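Local coordinates for protein fusion DH (Streptomyces sp. MJ635-86F5, PDB 6K97) that probably acts as the dehydratase of polyketide intermediates in cremimycin biosynthesis, as an engineered fusion that joins a split dehydratase domain into a double hotdog fold, at residues G214-G219 against V234-P239; A247-P252 against H285-K290. All coordinates share one frame; numbering follows the deposited sequence.

Contact 1: G214-G219 against V234-P239; sequences GETFRG and VEVGAP. With SO4 (sulfate ion), chain C.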
ATOM      1  N   GLY A 214     -14.783 -17.558 -24.622  1.00 41.52           N
ATOM      2  CA  GLY A 214     -13.797 -17.714 -25.668  1.00 41.94           C
ATOM      3  C   GLY A 214     -12.819 -18.844 -25.349  1.00 44.47           C
ATOM      4  O   GLY A 214     -12.961 -19.571 -24.362  1.00 40.12           O
ATOM      5  N   GLU A 215     -11.814 -18.976 -26.198  1.00 47.94           N
ATOM      6  CA  GLU A 215     -10.990 -20.150 -26.244  1.00 50.02           C
ATOM      7  C   GLU A 215     -10.285 -20.432 -24.926  1.00 46.81           C
ATOM      8  O   GLU A 215     -10.214 -21.593 -24.476  1.00 42.11           O
ATOM      9  CB  GLU A 215     -10.030 -20.084 -27.426  1.00 57.59           C
ATOM     10  CG  GLU A 215      -9.532 -21.480 -27.777  1.00 69.77           C
ATOM     11  CD  GLU A 215      -8.602 -21.516 -28.978  1.00 75.84           C
ATOM     12  OE1 GLU A 215      -8.511 -20.485 -29.722  1.00 74.71           O
ATOM     13  OE2 GLU A 215      -7.968 -22.589 -29.139  1.00 69.69           O
ATOM     14  N   THR A 216      -9.788 -19.393 -24.282  1.00 44.50           N
ATOM     15  CA  THR A 216      -9.066 -19.614 -23.033  1.00 44.08           C
ATOM     16  C   THR A 216      -9.907 -20.204 -21.913  1.00 44.24           C
ATOM     17  O   THR A 216      -9.372 -20.872 -21.006  1.00 43.16           O
ATOM     18  CB  THR A 216      -8.477 -18.321 -22.455  1.00 45.12           C
ATOM     19  OG1 THR A 216      -7.686 -17.659 -23.441  1.00 44.01           O
ATOM     20  CG2 THR A 216      -7.581 -18.684 -21.264  1.00 46.71           C
ATOM     21  N   PHE A 217     -11.207 -19.891 -21.937  1.00 41.10           N
ATOM     22  CA  PHE A 217     -12.120 -20.344 -20.910  1.00 38.07           C
ATOM     23  C   PHE A 217     -12.933 -21.530 -21.324  1.00 38.37           C
ATOM     24  O   PHE A 217     -13.812 -21.915 -20.620  1.00 43.04           O
ATOM     25  CB  PHE A 217     -13.024 -19.208 -20.433  1.00 37.51           C
ATOM     26  CG  PHE A 217     -12.322 -18.254 -19.530  1.00 39.16           C
ATOM     27  CD1 PHE A 217     -11.445 -17.312 -20.051  1.00 41.35           C
ATOM     28  CD2 PHE A 217     -12.480 -18.330 -18.167  1.00 40.60           C
ATOM     29  CE1 PHE A 217     -10.755 -16.457 -19.233  1.00 38.98           C
ATOM     30  CE2 PHE A 217     -11.778 -17.489 -17.335  1.00 42.36           C
ATOM     31  CZ  PHE A 217     -10.914 -16.539 -17.877  1.00 40.08           C
ATOM     32  N   ARG A 218     -12.605 -22.173 -22.427  1.00 40.50           N
ATOM     33  CA  ARG A 218     -13.298 -23.416 -22.787  1.00 41.22           C
ATOM     34  C   ARG A 218     -12.348 -24.550 -22.421  1.00 41.59           C
ATOM     35  O   ARG A 218     -11.883 -25.279 -23.278  1.00 48.83           O
ATOM     36  CB  ARG A 218     -13.637 -23.455 -24.264  1.00 42.81           C
ATOM     37  CG  ARG A 218     -14.747 -22.523 -24.655  1.00 46.02           C
ATOM     38  CD  ARG A 218     -15.472 -23.008 -25.899  1.00 46.43           C
ATOM     39  NE  ARG A 218     -14.570 -22.962 -27.041  1.00 46.65           N
ATOM     40  CZ  ARG A 218     -14.339 -21.882 -27.795  1.00 49.06           C
ATOM     41  NH1 ARG A 218     -14.896 -20.698 -27.538  1.00 48.78           N
ATOM     42  NH2 ARG A 218     -13.481 -21.956 -28.799  1.00 55.34           N
ATOM     43  N   GLY A 219     -12.081 -24.690 -21.131  1.00 38.48           N
ATOM     44  CA  GLY A 219     -11.091 -25.633 -20.626  1.00 37.38           C
ATOM     45  C   GLY A 219     -11.612 -26.982 -20.197  1.00 37.18           C
ATOM     46  O   GLY A 219     -10.839 -27.870 -19.939  1.00 35.74           O
ATOM     47  N   VAL A 234     -10.060 -30.967 -16.878  1.00 42.97           N
ATOM     48  CA  VAL A 234      -9.929 -29.591 -17.318  1.00 42.80           C
ATOM     49  C   VAL A 234      -8.463 -29.282 -17.589  1.00 42.47           C
ATOM     50  O   VAL A 234      -7.562 -29.889 -17.024  1.00 39.73           O
ATOM     51  CB  VAL A 234     -10.536 -28.582 -16.306  1.00 44.13           C
ATOM     52  CG1 VAL A 234     -11.964 -28.952 -16.003  1.00 46.56           C
ATOM     53  CG2 VAL A 234      -9.778 -28.563 -14.994  1.00 44.45           C
ATOM     54  N   GLU A 235      -8.255 -28.343 -18.488  1.00 46.98           N
ATOM     55  CA  GLU A 235      -6.941 -27.900 -18.914  1.00 52.55           C
ATOM     56  C   GLU A 235      -7.088 -26.415 -19.281  1.00 51.29           C
ATOM     57  O   GLU A 235      -8.190 -25.925 -19.324  1.00 49.73           O
ATOM     58  CB  GLU A 235      -6.422 -28.723 -20.074  1.00 54.29           C
ATOM     59  CG  GLU A 235      -4.908 -28.926 -19.969  1.00 66.79           C
ATOM     60  CD  GLU A 235      -4.359 -29.960 -20.942  1.00 72.39           C
ATOM     61  OE1 GLU A 235      -5.129 -30.401 -21.851  1.00 79.11           O
ATOM     62  OE2 GLU A 235      -3.159 -30.296 -20.793  1.00 73.05           O
ATOM     63  N   VAL A 236      -5.993 -25.678 -19.431  1.00 52.76           N
ATOM     64  CA  VAL A 236      -6.108 -24.270 -19.811  1.00 54.95           C
ATOM     65  C   VAL A 236      -6.290 -24.206 -21.331  1.00 55.27           C
ATOM     66  O   VAL A 236      -5.422 -24.685 -22.091  1.00 53.50           O
ATOM     67  CB  VAL A 236      -4.853 -23.456 -19.406  1.00 58.41           C
ATOM     68  CG1 VAL A 236      -5.034 -21.987 -19.758  1.00 60.89           C
ATOM     69  CG2 VAL A 236      -4.598 -23.598 -17.925  1.00 62.90           C
ATOM     70  N   GLY A 237      -7.408 -23.630 -21.768  1.00 53.58           N
ATOM     71  CA  GLY A 237      -7.701 -23.483 -23.194  1.00 57.14           C
ATOM     72  C   GLY A 237      -6.771 -22.481 -23.862  1.00 59.81           C
ATOM     73  O   GLY A 237      -6.317 -21.532 -23.224  1.00 66.71           O
ATOM     74  N   ALA A 238      -6.433 -22.719 -25.128  1.00 69.73           N
ATOM     75  CA  ALA A 238      -5.564 -21.808 -25.905  1.00 74.16           C
ATOM     76  C   ALA A 238      -4.312 -21.367 -25.137  1.00 79.26           C
ATOM     77  O   ALA A 238      -4.147 -20.171 -24.838  1.00 97.66           O
ATOM     78  CB  ALA A 238      -6.363 -20.600 -26.369  1.00 73.89           C
ATOM     79  N   PRO A 239      -3.422 -22.332 -24.811  1.00 85.64           N
ATOM     80  CA  PRO A 239      -2.268 -22.077 -23.914  1.00 83.33           C
ATOM     81  C   PRO A 239      -1.428 -20.844 -24.301  1.00 83.73           C
ATOM     82  O   PRO A 239      -1.187 -19.941 -23.473  1.00 85.65           O
ATOM     83  CB  PRO A 239      -1.431 -23.361 -24.035  1.00 81.45           C
ATOM     84  CG  PRO A 239      -2.372 -24.420 -24.537  1.00 79.43           C
ATOM     85  CD  PRO A 239      -3.468 -23.734 -25.292  1.00 81.12           C
TER
HETATM   86  S   SO4 C 401     -13.219 -18.078 -29.783  1.00 97.53           S
HETATM   87  O1  SO4 C 401     -12.298 -17.528 -28.738  1.00 72.60           O
HETATM   88  O2  SO4 C 401     -14.557 -18.341 -29.202  1.00 99.17           O
HETATM   89  O3  SO4 C 401     -13.394 -17.062 -30.858  1.00 96.27           O
HETATM   90  O4  SO4 C 401     -12.693 -19.346 -30.386  1.00 80.50           O

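Contact 2: A247-P252 against H285-K290; sequences AFHVHP and HHSGAK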
ATOM      1  N   ALA A 247       2.487 -20.135 -13.622  1.00 31.92           N
ATOM      2  CA  ALA A 247       2.727 -18.840 -13.005  1.00 31.82           C
ATOM      3  C   ALA A 247       1.672 -18.439 -11.965  1.00 31.43           C
ATOM      4  O   ALA A 247       1.826 -17.413 -11.305  1.00 30.25           O
ATOM      5  CB  ALA A 247       2.802 -17.763 -14.084  1.00 34.47           C
ATOM      6  N   PHE A 248       0.601 -19.224 -11.832  1.00 30.24           N
ATOM      7  CA  PHE A 248      -0.445 -18.895 -10.892  1.00 30.28           C
ATOM      8  C   PHE A 248      -0.570 -19.887  -9.762  1.00 30.39           C
ATOM      9  O   PHE A 248      -0.187 -21.088  -9.875  1.00 30.96           O
ATOM     10  CB  PHE A 248      -1.793 -18.971 -11.596  1.00 32.28           C
ATOM     11  CG  PHE A 248      -2.062 -17.903 -12.619  1.00 31.49           C
ATOM     12  CD1 PHE A 248      -2.689 -16.758 -12.261  1.00 32.42           C
ATOM     13  CD2 PHE A 248      -1.844 -18.142 -13.942  1.00 34.88           C
ATOM     14  CE1 PHE A 248      -3.028 -15.805 -13.189  1.00 34.46           C
ATOM     15  CE2 PHE A 248      -2.170 -17.189 -14.916  1.00 36.36           C
ATOM     16  CZ  PHE A 248      -2.771 -16.014 -14.526  1.00 36.52           C
ATOM     17  N   HIS A 249      -1.231 -19.456  -8.692  1.00 30.86           N
ATOM     18  CA  HIS A 249      -1.605 -20.431  -7.652  1.00 32.53           C
ATOM     19  C   HIS A 249      -2.514 -21.461  -8.283  1.00 32.93           C
ATOM     20  O   HIS A 249      -2.147 -22.619  -8.309  1.00 33.90           O
ATOM     21  CB  HIS A 249      -2.155 -19.768  -6.419  1.00 29.81           C
ATOM     22  CG  HIS A 249      -1.133 -18.872  -5.798  1.00 33.33           C
ATOM     23  ND1 HIS A 249      -0.050 -19.366  -5.108  1.00 34.16           N
ATOM     24  CD2 HIS A 249      -0.947 -17.535  -5.882  1.00 31.77           C
ATOM     25  CE1 HIS A 249       0.688 -18.363  -4.690  1.00 33.03           C
ATOM     26  NE2 HIS A 249       0.189 -17.249  -5.183  1.00 31.67           N
ATOM     27  N   VAL A 250      -3.637 -21.002  -8.833  1.00 32.40           N
ATOM     28  CA  VAL A 250      -4.465 -21.799  -9.732  1.00 32.48           C
ATOM     29  C   VAL A 250      -5.073 -20.911 -10.852  1.00 30.32           C
ATOM     30  O   VAL A 250      -5.837 -20.042 -10.600  1.00 30.21           O
ATOM     31  CB  VAL A 250      -5.627 -22.476  -8.992  1.00 33.75           C
ATOM     32  CG1 VAL A 250      -6.309 -23.436  -9.933  1.00 34.40           C
ATOM     33  CG2 VAL A 250      -5.154 -23.219  -7.764  1.00 35.52           C
ATOM     34  N   HIS A 251      -4.706 -21.196 -12.083  1.00 32.74           N
ATOM     35  CA  HIS A 251      -5.041 -20.429 -13.231  1.00 32.06           C
ATOM     36  C   HIS A 251      -6.554 -20.289 -13.168  1.00 30.54           C
ATOM     37  O   HIS A 251      -7.260 -21.273 -13.121  1.00 27.51           O
ATOM     38  CB  HIS A 251      -4.562 -21.153 -14.526  1.00 33.11           C
ATOM     39  CG  HIS A 251      -4.548 -20.276 -15.761  1.00 33.99           C
ATOM     40  ND1 HIS A 251      -5.674 -19.663 -16.254  1.00 33.22           N
ATOM     41  CD2 HIS A 251      -3.549 -19.928 -16.608  1.00 35.51           C
ATOM     42  CE1 HIS A 251      -5.375 -18.977 -17.342  1.00 33.91           C
ATOM     43  NE2 HIS A 251      -4.090 -19.121 -17.580  1.00 34.97           N
ATOM     44  N   PRO A 252      -7.045 -19.050 -13.170  1.00 28.29           N
ATOM     45  CA  PRO A 252      -8.463 -18.817 -13.091  1.00 29.95           C
ATOM     46  C   PRO A 252      -9.308 -19.527 -14.162  1.00 31.99           C
ATOM     47  O   PRO A 252     -10.398 -19.957 -13.852  1.00 31.71           O
ATOM     48  CB  PRO A 252      -8.556 -17.320 -13.259  1.00 30.62           C
ATOM     49  CG  PRO A 252      -7.291 -16.801 -12.648  1.00 28.76           C
ATOM     50  CD  PRO A 252      -6.266 -17.820 -13.006  1.00 28.86           C
ATOM     51  N   HIS A 285      -3.212 -27.053  -2.217  1.00 36.21           N
ATOM     52  CA  HIS A 285      -2.083 -27.810  -1.627  1.00 38.73           C
ATOM     53  C   HIS A 285      -0.804 -27.661  -2.473  1.00 38.83           C
ATOM     54  O   HIS A 285       0.290 -27.804  -1.959  1.00 40.18           O
ATOM     55  CB  HIS A 285      -2.434 -29.301  -1.441  1.00 41.57           C
ATOM     56  CG  HIS A 285      -3.764 -29.537  -0.794  1.00 45.94           C
ATOM     57  ND1 HIS A 285      -3.926 -29.622   0.570  1.00 49.59           N
ATOM     58  CD2 HIS A 285      -5.004 -29.648  -1.327  1.00 49.69           C
ATOM     59  CE1 HIS A 285      -5.202 -29.819   0.850  1.00 51.81           C
ATOM     60  NE2 HIS A 285      -5.880 -29.809  -0.284  1.00 54.76           N
ATOM     61  N   HIS A 286      -0.930 -27.422  -3.777  1.00 37.04           N
ATOM     62  CA  HIS A 286       0.241 -27.171  -4.654  1.00 35.72           C
ATOM     63  C   HIS A 286      -0.155 -26.186  -5.768  1.00 34.18           C
ATOM     64  O   HIS A 286      -1.161 -26.317  -6.363  1.00 34.83           O
ATOM     65  CB  HIS A 286       0.736 -28.464  -5.289  1.00 35.88           C
ATOM     66  CG  HIS A 286       1.238 -29.462  -4.307  1.00 39.19           C
ATOM     67  ND1 HIS A 286       0.503 -30.570  -3.924  1.00 40.83           N
ATOM     68  CD2 HIS A 286       2.373 -29.500  -3.586  1.00 38.74           C
ATOM     69  CE1 HIS A 286       1.195 -31.285  -3.065  1.00 39.74           C
ATOM     70  NE2 HIS A 286       2.334 -30.662  -2.848  1.00 41.99           N
ATOM     71  N   SER A 287       0.676 -25.211  -5.999  1.00 33.65           N
ATOM     72  CA  SER A 287       0.451 -24.129  -6.890  1.00 30.85           C
ATOM     73  C   SER A 287       0.882 -24.561  -8.253  1.00 30.70           C
ATOM     74  O   SER A 287       1.602 -25.502  -8.362  1.00 30.14           O
ATOM     75  CB  SER A 287       1.360 -22.934  -6.505  1.00 30.14           C
ATOM     76  OG  SER A 287       0.845 -22.246  -5.349  1.00 31.81           O
ATOM     77  N   GLY A 288       0.434 -23.858  -9.305  1.00 30.19           N
ATOM     78  CA  GLY A 288       0.957 -24.136 -10.639  1.00 30.01           C
ATOM     79  C   GLY A 288       0.421 -25.323 -11.413  1.00 30.73           C
ATOM     80  O   GLY A 288       0.940 -25.614 -12.458  1.00 36.21           O
ATOM     81  N   ALA A 289      -0.644 -25.980 -10.993  1.00 31.81           N
ATOM     82  CA  ALA A 289      -1.134 -27.104 -11.787  1.00 33.97           C
ATOM     83  C   ALA A 289      -1.531 -26.685 -13.199  1.00 38.07           C
ATOM     84  O   ALA A 289      -2.107 -25.620 -13.376  1.00 38.85           O
ATOM     85  CB  ALA A 289      -2.302 -27.778 -11.117  1.00 32.87           C
ATOM     86  N   LYS A 290      -1.185 -27.513 -14.198  1.00 42.42           N
ATOM     87  CA  LYS A 290      -1.510 -27.197 -15.589  1.00 46.62           C
ATOM     88  C   LYS A 290      -2.807 -27.853 -16.027  1.00 43.80           C
ATOM     89  O   LYS A 290      -3.492 -27.362 -16.919  1.00 39.11           O
ATOM     90  CB  LYS A 290      -0.355 -27.538 -16.513  1.00 54.07           C
ATOM     91  CG  LYS A 290      -0.283 -28.956 -17.010  1.00 61.37           C
ATOM     92  CD  LYS A 290       0.714 -29.028 -18.161  1.00 72.71           C
ATOM     93  CE  LYS A 290       0.507 -30.270 -19.015  1.00 82.35           C
ATOM     94  NZ  LYS A 290       0.586 -29.881 -20.447  1.00 88.16           N
TER

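Contact 1: G214-G219 against V234-P239
Gly219 O takes one hydrogen bond and one CA-H...O contact from Val234-Glu235. Glu235 N donates to it at 3.0 Å, with an N-H...O angle of 155°; the donor is tilted 26° from the carbonyl plane. Val234 CA approaches Gly219 O at 3.3 Å. A second backbone bond, Gly237 N to Thr216 O, is long and weak at 3.5 Å. Two further CA-H...O contacts support it: Thr216 CA lies 3.4 Å from Gly237 O, and Gly237 CA faces Glu215 O. A CB on Gly219 would clash with Glu235 O, and one on Gly237 with Glu215 O, so both positions suit glycine.

Glu215 CG stands anti to the backbone N (chi1 -160°) and the chain beyond is extended. This lays the aliphatic stem and carboxylate alongside Ala238 CB, 3.6 Å from Glu215 CD. On the opposite flank is a sulfate, probably from the crystallisation liquor. Arg218 NH1 donates to its O2 at 2.9 Å and NH2 to its O4 at 3.2 Å. The anion lies at the guanidinium edge, in its plane, and both bonds are nearly straight. Glu215 N holds a third sulfate oxygen, O1. One guanidinium face lies over Glu215 CA, and NH1 also reaches Tyr213 O.

The contact lies in the predicted C-terminal hotdog of the fusion. Residues 213-217 probably occupy the place of the dehydratase YGPxF motif, with Glu215 at the proline position. Thr216 packs on Ala253 and Phe217 on Asp256, both of helix 252-266. Val234 meets Leu254 and Ala257 of that helix and Leu292 of strand 291-298.

Contact 2: A247-P252 against H285-K290
His249 ND1 and Ser287 OG are hydrogen-bonded at 3.0 Å; either could be the donor. The hydroxyl meets the imidazole at its edge, near the ring plane. His249 CG stands anti to its carbonyl carbon (chi1 -62°), which brings ND1 to Ser287 OG. Beside this pair, Gly288 N is shared by two carbonyls. It bonds to His249 O at 3.0 Å, approaching from above the carbonyl plane, and more weakly to Phe248 O at 2.9 Å. Ser287 CA adds a C-H...O contact to His249 O at 3.3 Å. The positive phi of Gly288 (80°) suits a glycine.

Further out, His249 NE2 bonds to His84 ND1 of helix 75-88, in the other hotdog half of the engineered fusion. The imidazole is thus held at both nitrogens. Replacing His249 with an alanine would probably leave Ser287 OG and His84 ND1 without this shared partner. Glu80 of the same helix fixes the loop backbone: its OE2 takes His249 N and its OE1 takes Val250 N. Phe248 has Pro252 CD on one ring face, 3.8 Å above the plane and offset toward the rim.

His251 ND1 bonds to Ala253 N, making His251 the N-cap of helix 252-266. The segment ends in the first residues of an HPxxxD-type sequence, as in other polyketide synthase dehydratases. The loop just before this hotdog helix is tied to the loop between strands 273-284 and 291-298.

The two contacts follow one another along the chain, and their centres are about 14 Å apart. They touch directly: Glu235 CG packs on Lys290 O at 3.7 Å, and Val236 CG1 lies 3.7 Å from His251 NE2. A long, weak ion pair joins Lys290 NZ to Glu235 OE2. Both belong to the predicted C-terminal hotdog and meet at helix 252-266, which contact 2 leads into and contact 1 packs against. Phe217 of contact 1 also meets His65, in the other half of the engineered fusion. By sequence motif, His65 and Asp256 of helix 252-266 are probably the dehydratase pair, which would relate both contacts to that site.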